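Local structure of glucose dehydrogenase (Serratia sp. FS14, 7CDY) at residues A[136-141]-A[158-163]; A[10-15]-A[30-35]; A[117-122]-A[142-147]. The protein belongs to the glucose/sorbosone dehydrogenase family, whose chain folds as a beta-propeller of antiparallel sheets, and carries a bound calcium ion. One frame throughout, in Å; residues are numbered along the deposited sequence.

Contact 1: A[136-141]-A[158-163]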
ATOM      1  N   TYR A 136       9.555 -12.724  -3.705  1.00 12.60           N
ATOM      2  CA  TYR A 136       9.455 -12.433  -2.280  1.00 11.23           C
ATOM      3  C   TYR A 136       8.358 -11.402  -2.038  1.00  9.71           C
ATOM      4  O   TYR A 136       8.111 -10.514  -2.865  1.00 11.60           O
ATOM      5  CB  TYR A 136      10.780 -11.919  -1.722  1.00 11.53           C
ATOM      6  CG  TYR A 136      11.862 -12.982  -1.728  1.00 13.59           C
ATOM      7  CD1 TYR A 136      11.970 -13.899  -0.690  1.00 12.03           C
ATOM      8  CD2 TYR A 136      12.751 -13.079  -2.792  1.00 17.49           C
ATOM      9  CE1 TYR A 136      12.955 -14.882  -0.702  1.00 12.07           C
ATOM     10  CE2 TYR A 136      13.739 -14.056  -2.819  1.00 16.16           C
ATOM     11  CZ  TYR A 136      13.833 -14.943  -1.766  1.00 13.94           C
ATOM     12  OH  TYR A 136      14.805 -15.926  -1.782  1.00 17.53           O
ATOM     13  N   LEU A 137       7.693 -11.538  -0.899  1.00  9.41           N
ATOM     14  CA  LEU A 137       6.553 -10.699  -0.551  1.00 10.15           C
ATOM     15  C   LEU A 137       7.001  -9.582   0.380  1.00 10.15           C
ATOM     16  O   LEU A 137       7.514  -9.849   1.471  1.00 10.45           O
ATOM     17  CB  LEU A 137       5.487 -11.552   0.130  1.00 11.33           C
ATOM     18  CG  LEU A 137       4.239 -10.793   0.588  1.00 11.69           C
ATOM     19  CD1 LEU A 137       3.542 -10.078  -0.577  1.00 11.91           C
ATOM     20  CD2 LEU A 137       3.283 -11.753   1.298  1.00 15.30           C
ATOM     21  N   PHE A 138       6.798  -8.334  -0.046  1.00  9.13           N
ATOM     22  CA  PHE A 138       7.011  -7.164   0.796  1.00  9.39           C
ATOM     23  C   PHE A 138       5.697  -6.683   1.404  1.00  8.60           C
ATOM     24  O   PHE A 138       4.666  -6.620   0.724  1.00  9.32           O
ATOM     25  CB  PHE A 138       7.669  -6.036   0.004  1.00  9.58           C
ATOM     26  CG  PHE A 138       9.140  -6.236  -0.222  1.00 11.02           C
ATOM     27  CD1 PHE A 138       9.593  -7.143  -1.162  1.00 12.90           C
ATOM     28  CD2 PHE A 138      10.069  -5.505   0.506  1.00 11.85           C
ATOM     29  CE1 PHE A 138      10.958  -7.330  -1.360  1.00 17.00           C
ATOM     30  CE2 PHE A 138      11.425  -5.677   0.300  1.00 15.58           C
ATOM     31  CZ  PHE A 138      11.861  -6.591  -0.625  1.00 15.00           C
ATOM     32  N   ILE A 139       5.738  -6.362   2.694  1.00  9.11           N
ATOM     33  CA  ILE A 139       4.563  -5.957   3.458  1.00  9.74           C
ATOM     34  C   ILE A 139       4.902  -4.656   4.175  1.00  8.42           C
ATOM     35  O   ILE A 139       5.842  -4.613   4.977  1.00 10.75           O
ATOM     36  CB  ILE A 139       4.181  -7.030   4.491  1.00  9.29           C
ATOM     37  CG1 ILE A 139       3.978  -8.398   3.826  1.00 10.56           C
ATOM     38  CG2 ILE A 139       2.962  -6.600   5.270  1.00 11.24           C
ATOM     39  CD1 ILE A 139       3.963  -9.546   4.821  1.00 11.33           C
ATOM     40  N   ALA A 140       4.121  -3.605   3.924  1.00  9.24           N
ATOM     41  CA  ALA A 140       4.356  -2.292   4.525  1.00 10.29           C
ATOM     42  C   ALA A 140       3.445  -2.130   5.737  1.00  9.65           C
ATOM     43  O   ALA A 140       2.220  -2.238   5.615  1.00 13.17           O
ATOM     44  CB  ALA A 140       4.100  -1.191   3.495  1.00 12.27           C
ATOM     45  N   LEU A 141       4.032  -1.853   6.897  1.00  9.18           N
ATOM     46  CA  LEU A 141       3.297  -1.772   8.155  1.00  8.87           C
ATOM     47  C   LEU A 141       3.418  -0.394   8.786  1.00  9.39           C
ATOM     48  O   LEU A 141       4.527   0.131   8.943  1.00 10.66           O
ATOM     49  CB  LEU A 141       3.814  -2.816   9.142  1.00  9.81           C
ATOM     50  CG  LEU A 141       3.708  -4.269   8.681  1.00  9.55           C
ATOM     51  CD1 LEU A 141       4.441  -5.190   9.641  1.00 11.48           C
ATOM     52  CD2 LEU A 141       2.246  -4.682   8.573  1.00 11.46           C
ATOM     53  N   GLY A 158       5.748   0.158  12.108  1.00  9.13           N
ATOM     54  CA  GLY A 158       6.572   1.075  11.328  1.00 11.16           C
ATOM     55  C   GLY A 158       7.697   0.396  10.588  1.00  9.80           C
ATOM     56  O   GLY A 158       8.793   0.957  10.466  1.00  9.81           O
ATOM     57  N   LYS A 159       7.451  -0.814  10.109  1.00 10.09           N
ATOM     58  CA  LYS A 159       8.449  -1.630   9.443  1.00  9.22           C
ATOM     59  C   LYS A 159       7.960  -1.993   8.050  1.00 10.29           C
ATOM     60  O   LYS A 159       6.753  -2.134   7.804  1.00 11.93           O
ATOM     61  CB  LYS A 159       8.659  -2.958  10.193  1.00  9.94           C
ATOM     62  CG  LYS A 159       8.951  -2.830  11.682  1.00 10.56           C
ATOM     63  CD  LYS A 159      10.257  -2.102  11.897  1.00 10.49           C
ATOM     64  CE  LYS A 159      10.763  -2.146  13.343  1.00 10.58           C
ATOM     65  NZ  LYS A 159       9.985  -1.266  14.257  1.00 11.62           N
ATOM     66  N   LEU A 160       8.902  -2.128   7.131  1.00  8.43           N
ATOM     67  CA  LEU A 160       8.698  -2.881   5.905  0.59  9.64           C
ATOM     68  C   LEU A 160       9.243  -4.281   6.148  1.00  8.47           C
ATOM     69  O   LEU A 160      10.357  -4.428   6.663  1.00 10.76           O
ATOM     70  CB  LEU A 160       9.452  -2.213   4.757  0.59 11.65           C
ATOM     71  CG  LEU A 160       9.342  -2.819   3.364  0.59  9.99           C
ATOM     72  CD1 LEU A 160       7.891  -2.981   2.949  0.59 12.11           C
ATOM     73  CD2 LEU A 160      10.083  -1.965   2.360  0.59 12.79           C
ATOM     74  N   VAL A 161       8.459  -5.301   5.804  1.00  8.19           N
ATOM     75  CA  VAL A 161       8.792  -6.695   6.070  1.00  8.71           C
ATOM     76  C   VAL A 161       8.978  -7.400   4.732  1.00  9.22           C
ATOM     77  O   VAL A 161       8.292  -7.078   3.757  1.00  9.88           O
ATOM     78  CB  VAL A 161       7.640  -7.325   6.885  1.00 10.40           C
ATOM     79  CG1 VAL A 161       7.553  -8.835   6.697  1.00 11.79           C
ATOM     80  CG2 VAL A 161       7.773  -6.956   8.357  1.00 10.76           C
ATOM     81  N   ARG A 162       9.927  -8.342   4.673  1.00  9.28           N
ATOM     82  CA  ARG A 162      10.117  -9.195   3.498  1.00  9.69           C
ATOM     83  C   ARG A 162      10.037 -10.650   3.922  1.00 10.42           C
ATOM     84  O   ARG A 162      10.787 -11.083   4.810  1.00 10.74           O
ATOM     85  CB  ARG A 162      11.459  -8.952   2.809  1.00 11.11           C
ATOM     86  CG  ARG A 162      11.598  -9.772   1.524  1.00 12.22           C
ATOM     87  CD  ARG A 162      12.942  -9.592   0.827  1.00 14.48           C
ATOM     88  NE  ARG A 162      14.036 -10.160   1.605  1.00 15.29           N
ATOM     89  CZ  ARG A 162      14.965 -10.989   1.134  1.00 20.10           C
ATOM     90  NH1 ARG A 162      14.950 -11.392  -0.129  1.00 23.54           N
ATOM     91  NH2 ARG A 162      15.916 -11.412   1.950  1.00 19.09           N
ATOM     92  N   LEU A 163       9.150 -11.412   3.275  1.00  9.50           N
ATOM     93  CA  LEU A 163       8.926 -12.827   3.555  1.00  9.60           C
ATOM     94  C   LEU A 163       8.967 -13.630   2.262  1.00 11.37           C
ATOM     95  O   LEU A 163       8.894 -13.087   1.160  1.00 10.44           O
ATOM     96  CB  LEU A 163       7.575 -13.059   4.238  1.00 10.78           C
ATOM     97  CG  LEU A 163       7.331 -12.285   5.534  1.00 12.37           C
ATOM     98  CD1 LEU A 163       5.899 -12.479   6.002  1.00 14.64           C
ATOM     99  CD2 LEU A 163       8.321 -12.709   6.609  1.00 14.70           C
TER
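Y136 spreads its ring beneath the guanidinium group of R162: NH1 stands 3.7 Å above the ring plane, over its centre, in a cation-pi contact, while the carbonyl O of L163 lies at the ring edge. The two flat groups are inclined by 44°, so the arginine points a corner at the pi cloud instead of lying flat on it. R162 can do this because its chain, extended as far as CD, then turns at chi3 (68°); NH2, turned to D172 and N173, anchors the charged end. Next, L137 and L163 exchange a pair of backbone hydrogen bonds, L137 N to L163 O at 2.8 Å and L163 N to L137 O at 2.9 Å. F138 offers one ring face to the aliphatic part of R162, whose CG makes a CH-pi contact 4.0 Å from the ring centroid, and its edge to CG of L160; W186 adds an edge-to-face partner. One arginine thus serves two aromatic rings, its methylenes on the phenylalanine and its charge on the tyrosine. Strands 137-140 and 160-163 are the central pair of a four-stranded antiparallel sheet, the repeating element of a beta-propeller. I139 and V161 form the next hydrogen-bonded pair. On the face shared with L137, I139 CD1 meets L163 CD1 at 3.7 Å, and F113 of strand 109-114 packs against these branched aliphatic residues, which suit the buried interface between sheets. A140 and L160 form a non-hydrogen-bonded pair on the F138 face, where the small methyl of A140 lies beside the leucine. L141 N donates to K159 O (2.9 Å), and L141 CD1 touches V161 CG2 at 4.0 Å.

Contact 2: A[10-15]-A[30-35]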
ATOM      1  N   GLY A  10     -20.872   2.787  -6.342  1.00 13.72           N
ATOM      2  CA  GLY A  10     -21.465   2.017  -5.261  1.00 15.29           C
ATOM      3  C   GLY A  10     -20.510   1.116  -4.508  1.00 14.18           C
ATOM      4  O   GLY A  10     -20.938   0.104  -3.945  1.00 18.02           O
ATOM      5  N   LEU A  11     -19.223   1.447  -4.483  1.00 13.86           N
ATOM      6  CA  LEU A  11     -18.244   0.685  -3.718  1.00 14.01           C
ATOM      7  C   LEU A  11     -18.029   1.420  -2.407  1.00 12.00           C
ATOM      8  O   LEU A  11     -17.679   2.600  -2.417  1.00 13.17           O
ATOM      9  CB  LEU A  11     -16.926   0.603  -4.479  1.00 12.32           C
ATOM     10  CG  LEU A  11     -16.958  -0.200  -5.778  1.00 13.67           C
ATOM     11  CD1 LEU A  11     -15.808   0.205  -6.674  1.00 14.53           C
ATOM     12  CD2 LEU A  11     -16.930  -1.702  -5.479  1.00 16.72           C
ATOM     13  N   GLU A  12     -18.243   0.744  -1.284  1.00 11.73           N
ATOM     14  CA  GLU A  12     -18.167   1.422   0.013  1.00 11.68           C
ATOM     15  C   GLU A  12     -16.715   1.477   0.478  1.00 10.82           C
ATOM     16  O   GLU A  12     -16.149   0.460   0.904  1.00 11.33           O
ATOM     17  CB  GLU A  12     -19.057   0.740   1.050  1.00 12.55           C
ATOM     18  CG  GLU A  12     -19.122   1.532   2.353  1.00 14.32           C
ATOM     19  CD  GLU A  12     -19.974   0.884   3.425  1.00 17.62           C
ATOM     20  OE1 GLU A  12     -20.228   1.558   4.450  1.00 21.24           O
ATOM     21  OE2 GLU A  12     -20.384  -0.282   3.261  1.00 17.10           O
ATOM     22  N   HIS A  13     -16.109   2.655   0.394  1.00 10.83           N
ATOM     23  CA  HIS A  13     -14.713   2.850   0.764  1.00 11.05           C
ATOM     24  C   HIS A  13     -13.792   1.774   0.174  1.00  8.85           C
ATOM     25  O   HIS A  13     -13.141   1.027   0.904  1.00  9.97           O
ATOM     26  CB  HIS A  13     -14.558   2.956   2.276  1.00 12.05           C
ATOM     27  CG  HIS A  13     -15.249   4.159   2.841  1.00 14.14           C
ATOM     28  ND1 HIS A  13     -14.720   5.427   2.745  1.00 15.26           N
ATOM     29  CD2 HIS A  13     -16.448   4.295   3.457  1.00 20.41           C
ATOM     30  CE1 HIS A  13     -15.552   6.291   3.302  1.00 19.23           C
ATOM     31  NE2 HIS A  13     -16.608   5.631   3.740  1.00 20.29           N
ATOM     32  N   PRO A  14     -13.742   1.662  -1.147  1.00  9.12           N
ATOM     33  CA  PRO A  14     -12.836   0.687  -1.758  1.00  9.86           C
ATOM     34  C   PRO A  14     -11.395   1.042  -1.434  1.00  9.06           C
ATOM     35  O   PRO A  14     -11.044   2.214  -1.262  1.00 10.59           O
ATOM     36  CB  PRO A  14     -13.130   0.825  -3.255  1.00  9.29           C
ATOM     37  CG  PRO A  14     -13.569   2.270  -3.401  1.00 10.75           C
ATOM     38  CD  PRO A  14     -14.344   2.571  -2.141  1.00 10.57           C
ATOM     39  N   TRP A  15     -10.557   0.015  -1.321  1.00  9.44           N
ATOM     40  CA  TRP A  15      -9.204   0.234  -0.821  1.00  9.54           C
ATOM     41  C   TRP A  15      -8.129  -0.260  -1.769  1.00  8.28           C
ATOM     42  O   TRP A  15      -7.120   0.419  -1.949  1.00  9.29           O
ATOM     43  CB  TRP A  15      -9.029  -0.435   0.554  1.00  9.54           C
ATOM     44  CG  TRP A  15      -7.984   0.209   1.443  1.00  9.49           C
ATOM     45  CD1 TRP A  15      -8.187   1.232   2.326  1.00  9.29           C
ATOM     46  CD2 TRP A  15      -6.595  -0.128   1.523  1.00  8.66           C
ATOM     47  NE1 TRP A  15      -7.006   1.549   2.958  1.00 10.14           N
ATOM     48  CE2 TRP A  15      -6.016   0.720   2.495  1.00  8.75           C
ATOM     49  CE3 TRP A  15      -5.790  -1.082   0.894  1.00  9.53           C
ATOM     50  CZ2 TRP A  15      -4.657   0.649   2.840  1.00 10.02           C
ATOM     51  CZ3 TRP A  15      -4.451  -1.154   1.238  1.00 10.26           C
ATOM     52  CH2 TRP A  15      -3.895  -0.291   2.204  1.00 10.20           C
ATOM     53  N   GLU A  30     -13.511  -3.689  -0.513  1.00  9.22           N
ATOM     54  CA  GLU A  30     -14.212  -2.623   0.189  1.00  9.78           C
ATOM     55  C   GLU A  30     -13.760  -2.713   1.638  1.00  9.55           C
ATOM     56  O   GLU A  30     -13.857  -3.785   2.259  1.00  9.96           O
ATOM     57  CB  GLU A  30     -15.725  -2.816   0.095  1.00 10.16           C
ATOM     58  CG  GLU A  30     -16.297  -2.679  -1.316  1.00 13.01           C
ATOM     59  CD  GLU A  30     -17.777  -2.998  -1.346  1.00 12.50           C
ATOM     60  OE1 GLU A  30     -18.596  -2.049  -1.319  1.00 15.82           O
ATOM     61  OE2 GLU A  30     -18.134  -4.186  -1.344  1.00 12.37           O
ATOM     62  N   ARG A  31     -13.233  -1.608   2.162  1.00  8.73           N
ATOM     63  CA  ARG A  31     -12.680  -1.608   3.515  1.00  9.62           C
ATOM     64  C   ARG A  31     -13.600  -2.201   4.575  1.00 10.02           C
ATOM     65  O   ARG A  31     -13.090  -2.904   5.464  1.00  9.67           O
ATOM     66  CB  ARG A  31     -12.171  -0.205   3.902  1.00 10.95           C
ATOM     67  CG  ARG A  31     -11.320  -0.197   5.164  1.00 11.41           C
ATOM     68  CD  ARG A  31     -10.748   1.192   5.468  1.00 14.88           C
ATOM     69  NE  ARG A  31     -11.822   2.173   5.616  1.00 15.91           N
ATOM     70  CZ  ARG A  31     -11.685   3.486   5.465  1.00 18.63           C
ATOM     71  NH1 ARG A  31     -10.502   4.010   5.170  1.00 21.32           N
ATOM     72  NH2 ARG A  31     -12.737   4.276   5.627  1.00 22.96           N
ATOM     73  N   PRO A  32     -14.922  -1.991   4.557  1.00 10.50           N
ATOM     74  CA  PRO A  32     -15.764  -2.621   5.586  1.00 10.43           C
ATOM     75  C   PRO A  32     -15.651  -4.137   5.667  1.00 11.65           C
ATOM     76  O   PRO A  32     -16.059  -4.710   6.687  1.00 13.90           O
ATOM     77  CB  PRO A  32     -17.182  -2.176   5.203  1.00 13.86           C
ATOM     78  CG  PRO A  32     -16.979  -0.888   4.530  1.00 15.63           C
ATOM     79  CD  PRO A  32     -15.690  -1.015   3.764  1.00 11.20           C
ATOM     80  N   GLY A  33     -15.145  -4.810   4.627  1.00 10.17           N
ATOM     81  CA  GLY A  33     -14.820  -6.222   4.746  1.00 10.26           C
ATOM     82  C   GLY A  33     -15.283  -7.124   3.621  1.00 11.91           C
ATOM     83  O   GLY A  33     -15.484  -8.319   3.851  1.00 13.98           O
ATOM     84  N   ARG A  34     -15.438  -6.605   2.406  1.00 10.36           N
ATOM     85  CA  ARG A  34     -15.919  -7.404   1.285  1.00 11.30           C
ATOM     86  C   ARG A  34     -14.922  -7.396   0.135  1.00  9.91           C
ATOM     87  O   ARG A  34     -14.254  -6.390  -0.125  1.00 10.32           O
ATOM     88  CB  ARG A  34     -17.261  -6.884   0.766  1.00 11.40           C
ATOM     89  CG  ARG A  34     -18.364  -6.931   1.803  1.00 14.05           C
ATOM     90  CD  ARG A  34     -19.642  -6.300   1.273  1.00 14.53           C
ATOM     91  NE  ARG A  34     -19.539  -4.857   1.056  1.00 13.73           N
ATOM     92  CZ  ARG A  34     -19.768  -3.938   1.989  1.00 14.49           C
ATOM     93  NH1 ARG A  34     -20.087  -4.302   3.219  1.00 14.92           N
ATOM     94  NH2 ARG A  34     -19.662  -2.648   1.693  1.00 14.98           N
ATOM     95  N   LEU A  35     -14.843  -8.534  -0.558  1.00  9.15           N
ATOM     96  CA  LEU A  35     -14.049  -8.691  -1.769  1.00  9.11           C
ATOM     97  C   LEU A  35     -15.001  -8.910  -2.938  1.00  9.73           C
ATOM     98  O   LEU A  35     -15.923  -9.726  -2.845  1.00 11.01           O
ATOM     99  CB  LEU A  35     -13.108  -9.892  -1.642  1.00  9.41           C
ATOM    100  CG  LEU A  35     -12.161 -10.147  -2.821  1.00  8.81           C
ATOM    101  CD1 LEU A  35     -11.103  -9.065  -2.890  1.00 12.22           C
ATOM    102  CD2 LEU A  35     -11.474 -11.493  -2.671  1.00 11.10           C
TER
HETATM  103  O   HOH W   1     -21.079  -2.248  -1.990  1.00 26.06           O
HETATM  104  O   HOH W   2     -21.054  -2.134   5.091  1.00 19.15           O
HETATM  105  O   HOH W   3      -7.727   3.039   5.379  1.00 17.87           O
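E30 OE1 is gripped by the backbone N of E12, by a water and, weakly, by R34. The E12 N-H points almost straight at it (2.8 Å, 172°) and uses the anti lone pair of the carboxylate; the water, 2.6 Å from OE1, also donates to G10 O. OE2 of the same glutamate takes R34 NE at 2.9 Å, from well above the carboxylate plane, and forms a salt bridge with R36. A glutamate suits this buried place because its chain, extended beyond CG (chi2 175°), carries two acceptors from the end of strand 26-30 to the backbone opposite and to the arginines. R34 NH2 also reaches E12 OE2 at 2.9 Å, again on an anti lone pair and within the guanidinium plane, while a second water joins OE2 to R34 NH1. The two glutamates are therefore drawn together round one arginine, whose charge probably offsets their mutual repulsion. All this lies within an antiparallel sheet of the propeller, in which strand 3-19 runs beside strand 26-30 and pairs on its other flank with the C-terminal strand 339-345. P14 faces E30 as a non-hydrogen-bonded pair; next to it R31 N donates to H13 O at 2.9 Å, from above the carbonyl plane. G33 and R34 both face E30 in a classic beta bulge, where G33 adopts backbone angles that favour glycine. R31 lays its guanidinium nearly parallel to the H13 imidazole, the planes 19° apart, with NH2 3.6 Å above the ring and offset toward its rim; D335 holds H13 ND1. Nearer the backbone, R31 CD touches W15 CD1, and a third water bridges R31 NH1 and W15 NE1. P32 sets CG against the E12 carboxyl carbon, CD, at 3.7 Å.

Contact 3: A[117-122]-A[142-147]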
ATOM      1  N   PRO A 117       3.612  -6.416  18.480  1.00 11.43           N
ATOM      2  CA  PRO A 117       2.331  -6.556  19.175  1.00 14.43           C
ATOM      3  C   PRO A 117       1.214  -5.857  18.402  1.00 12.55           C
ATOM      4  O   PRO A 117       1.476  -5.148  17.431  1.00 14.60           O
ATOM      5  CB  PRO A 117       2.584  -5.838  20.510  1.00 15.67           C
ATOM      6  CG  PRO A 117       3.655  -4.832  20.191  1.00 15.57           C
ATOM      7  CD  PRO A 117       4.538  -5.518  19.190  1.00 12.17           C
ATOM      8  N   LYS A 118      -0.028  -6.089  18.802  1.00 12.18           N
ATOM      9  CA  LYS A 118      -1.159  -5.355  18.249  1.00 12.85           C
ATOM     10  C   LYS A 118      -1.372  -4.105  19.094  1.00 13.44           C
ATOM     11  O   LYS A 118      -1.664  -4.208  20.291  1.00 15.54           O
ATOM     12  CB  LYS A 118      -2.413  -6.231  18.257  1.00 12.13           C
ATOM     13  CG  LYS A 118      -2.383  -7.417  17.304  1.00 13.57           C
ATOM     14  CD  LYS A 118      -3.621  -8.292  17.512  1.00 13.14           C
ATOM     15  CE  LYS A 118      -3.651  -9.491  16.575  1.00 16.20           C
ATOM     16  NZ  LYS A 118      -3.988  -9.069  15.184  1.00 14.76           N
ATOM     17  N   LEU A 119      -1.216  -2.918  18.485  1.00 11.77           N
ATOM     18  CA  LEU A 119      -1.301  -1.676  19.238  1.00 12.63           C
ATOM     19  C   LEU A 119      -2.303  -0.671  18.690  1.00 12.73           C
ATOM     20  O   LEU A 119      -2.445   0.409  19.273  1.00 15.45           O
ATOM     21  CB  LEU A 119       0.072  -0.992  19.317  1.00 13.30           C
ATOM     22  CG  LEU A 119       1.181  -1.794  20.006  1.00 13.54           C
ATOM     23  CD1 LEU A 119       2.515  -1.068  19.904  1.00 14.88           C
ATOM     24  CD2 LEU A 119       0.845  -2.066  21.467  1.00 16.35           C
ATOM     25  N   SER A 120      -2.987  -0.972  17.591  1.00 11.16           N
ATOM     26  CA  SER A 120      -3.865   0.004  16.968  1.00 12.01           C
ATOM     27  C   SER A 120      -5.258  -0.001  17.583  1.00 11.04           C
ATOM     28  O   SER A 120      -5.784  -1.048  17.971  1.00 12.90           O
ATOM     29  CB  SER A 120      -4.003  -0.284  15.470  1.00 11.21           C
ATOM     30  OG  SER A 120      -4.785   0.707  14.834  1.00 10.60           O
ATOM     31  N   VAL A 121      -5.866   1.184  17.634  1.00 13.28           N
ATOM     32  CA  VAL A 121      -7.291   1.337  17.904  1.00 13.65           C
ATOM     33  C   VAL A 121      -8.017   1.923  16.700  1.00 15.17           C
ATOM     34  O   VAL A 121      -9.112   2.483  16.836  1.00 18.84           O
ATOM     35  CB  VAL A 121      -7.575   2.118  19.201  1.00 16.41           C
ATOM     36  CG1 VAL A 121      -6.945   1.407  20.389  1.00 19.72           C
ATOM     37  CG2 VAL A 121      -7.061   3.543  19.087  1.00 18.96           C
ATOM     38  N   GLY A 122      -7.424   1.807  15.517  1.00 13.21           N
ATOM     39  CA  GLY A 122      -8.073   2.260  14.305  1.00 13.07           C
ATOM     40  C   GLY A 122      -7.170   2.932  13.289  1.00 12.49           C
ATOM     41  O   GLY A 122      -7.563   3.099  12.133  1.00 14.04           O
ATOM     42  N   GLY A 142       2.272   0.186   9.172  1.00  9.27           N
ATOM     43  CA  GLY A 142       2.285   1.396   9.964  1.00  9.64           C
ATOM     44  C   GLY A 142       2.652   1.112  11.411  1.00  8.37           C
ATOM     45  O   GLY A 142       2.773  -0.030  11.854  1.00  9.58           O
ATOM     46  N   GLU A 143       2.847   2.192  12.165  1.00  8.94           N
ATOM     47  CA  GLU A 143       3.230   2.048  13.600  1.00  7.88           C
ATOM     48  C   GLU A 143       2.014   2.126  14.544  1.00 11.01           C
ATOM     49  O   GLU A 143       2.239   2.330  15.709  1.00  9.05           O
ATOM     50  CB  GLU A 143       4.374   2.983  14.043  1.00 10.45           C
ATOM     51  CG  GLU A 143       4.381   4.397  13.478  1.00 11.37           C
ATOM     52  CD  GLU A 143       3.193   5.306  13.772  1.00 22.11           C
ATOM     53  OE1 GLU A 143       2.079   4.880  13.557  1.00 43.62           O
ATOM     54  OE2 GLU A 143       3.423   6.449  14.134  1.00 36.84           O
ATOM     55  N   ASN A 144       0.790   1.931  14.020  1.00  8.41           N
ATOM     56  CA  ASN A 144      -0.410   1.798  14.845  1.00  8.69           C
ATOM     57  C   ASN A 144      -0.718   3.061  15.648  1.00 11.95           C
ATOM     58  O   ASN A 144      -1.514   3.006  16.607  1.00 12.28           O
ATOM     59  CB  ASN A 144      -0.332   0.595  15.809  1.00  9.29           C
ATOM     60  CG  ASN A 144      -0.344  -0.788  15.125  1.00 10.95           C
ATOM     61  OD1 ASN A 144      -0.175  -1.789  15.823  1.00 11.61           O
ATOM     62  ND2 ASN A 144      -0.525  -0.861  13.809  1.00 10.16           N
ATOM     63  N   ASN A 145      -0.094   4.188  15.296  1.00 10.47           N
ATOM     64  CA  ASN A 145      -0.217   5.465  15.997  1.00 11.03           C
ATOM     65  C   ASN A 145       0.505   5.482  17.339  1.00 13.32           C
ATOM     66  O   ASN A 145       0.176   6.292  18.205  1.00 15.36           O
ATOM     67  CB  ASN A 145      -1.664   5.982  16.117  1.00 12.68           C
ATOM     68  CG  ASN A 145      -1.737   7.490  16.195  1.00 16.61           C
ATOM     69  OD1 ASN A 145      -0.817   8.199  15.771  1.00 18.05           O
ATOM     70  ND2 ASN A 145      -2.825   7.992  16.758  1.00 18.07           N
ATOM     71  N   GLN A 146       1.489   4.609  17.525  1.00 11.03           N
ATOM     72  CA  GLN A 146       2.395   4.656  18.675  1.00 11.65           C
ATOM     73  C   GLN A 146       3.768   5.036  18.118  1.00 12.13           C
ATOM     74  O   GLN A 146       4.573   4.176  17.760  1.00 11.92           O
ATOM     75  CB  GLN A 146       2.406   3.320  19.404  1.00 13.47           C
ATOM     76  CG  GLN A 146       1.041   2.958  19.985  1.00 16.84           C
ATOM     77  CD  GLN A 146       0.610   3.921  21.081  1.00 20.78           C
ATOM     78  OE1 GLN A 146       1.440   4.420  21.844  1.00 30.14           O
ATOM     79  NE2 GLN A 146      -0.687   4.186  21.166  1.00 29.67           N
ATOM     80  N   ARG A 147       4.029   6.340  18.045  1.00 12.21           N
ATOM     81  CA  ARG A 147       5.146   6.849  17.243  1.00 10.34           C
ATOM     82  C   ARG A 147       6.496   6.201  17.542  1.00 11.07           C
ATOM     83  O   ARG A 147       7.183   5.796  16.588  1.00 11.23           O
ATOM     84  CB  ARG A 147       5.218   8.384  17.318  1.00 11.82           C
ATOM     85  CG  ARG A 147       3.984   9.135  16.799  1.00 12.16           C
ATOM     86  CD  ARG A 147       4.187  10.662  16.843  1.00 13.14           C
ATOM     87  NE  ARG A 147       4.537  11.087  18.194  1.00 14.13           N
ATOM     88  CZ  ARG A 147       3.646  11.456  19.107  1.00 16.92           C
ATOM     89  NH1 ARG A 147       4.046  11.772  20.328  1.00 20.30           N
ATOM     90  NH2 ARG A 147       2.355  11.514  18.800  1.00 19.03           N
TER
HETATM   91  O   HOH W   4      -2.404   3.244  19.377  1.00 28.34           O
HETATM   92  O   HOH W   5      -4.566   3.504  16.404  1.00 13.71           O
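N144 points its carboxamide at the backbone of L119 and S120, joining two loops of the propeller: segment 117-122 follows strand 109-114, whereas segment 142-147 comes after strand 137-140. Its CG stands anti to its own carbonyl carbon (chi1 -67°), a torsion that brings OD1 to L119 N at 3.1 Å. The bond is bent, 147° at the hydrogen, and the donor is tilted from the carbonyl plane. Q157 NE2 donates to OD1 as well, while ND2 is taken up by Q115 OE1 and H124 O, so both ends of the buried amide are held and its rotation is fixed. S120 CB packs against the amide carbon CG at 3.7 Å, a fit that favours a small residue. L119 CB lies against both OD1 and CB of N144, and L119 CB also meets Q146 CG at 4.1 Å. N144 and N145 are the central residues of a type I' turn from E143 to Q146, whose positive phi angles asparagine tolerates well. The turn is closed by Q146 N to E143 O and braced by E143 OE1, which accepts from N145 N. S120 forms an ST turn, its OG accepting from G122 N at 2.9 Å and also hydrogen-bonded to N123 O. Between the loops, one water donates to L119 O and N144 O and accepts from Q146 NE2 at 2.7 Å.

How the contacts relate
Contact 2 comes first along the chain and lies on the opposite side of the molecule's centre from contact 1, their centres 23 Å apart; it belongs to the sheet in which strand 3-19 meets the C-terminal strand 339-345, a closure by chain ends well known in beta-propellers. Contacts 1 and 3 interleave: 117-122, 136-141, 142-147 and 158-163 follow in that order. Their centres are 16 Å apart, and they meet where G158 N approaches G142 O at 3.0 Å, a probable hydrogen bond. The sheet of contact 1 is thereby tied to the loop 142-147 that continues its strand and to 117-122, which leads in from the preceding sheet, while contact 2 belongs to a separate sheet.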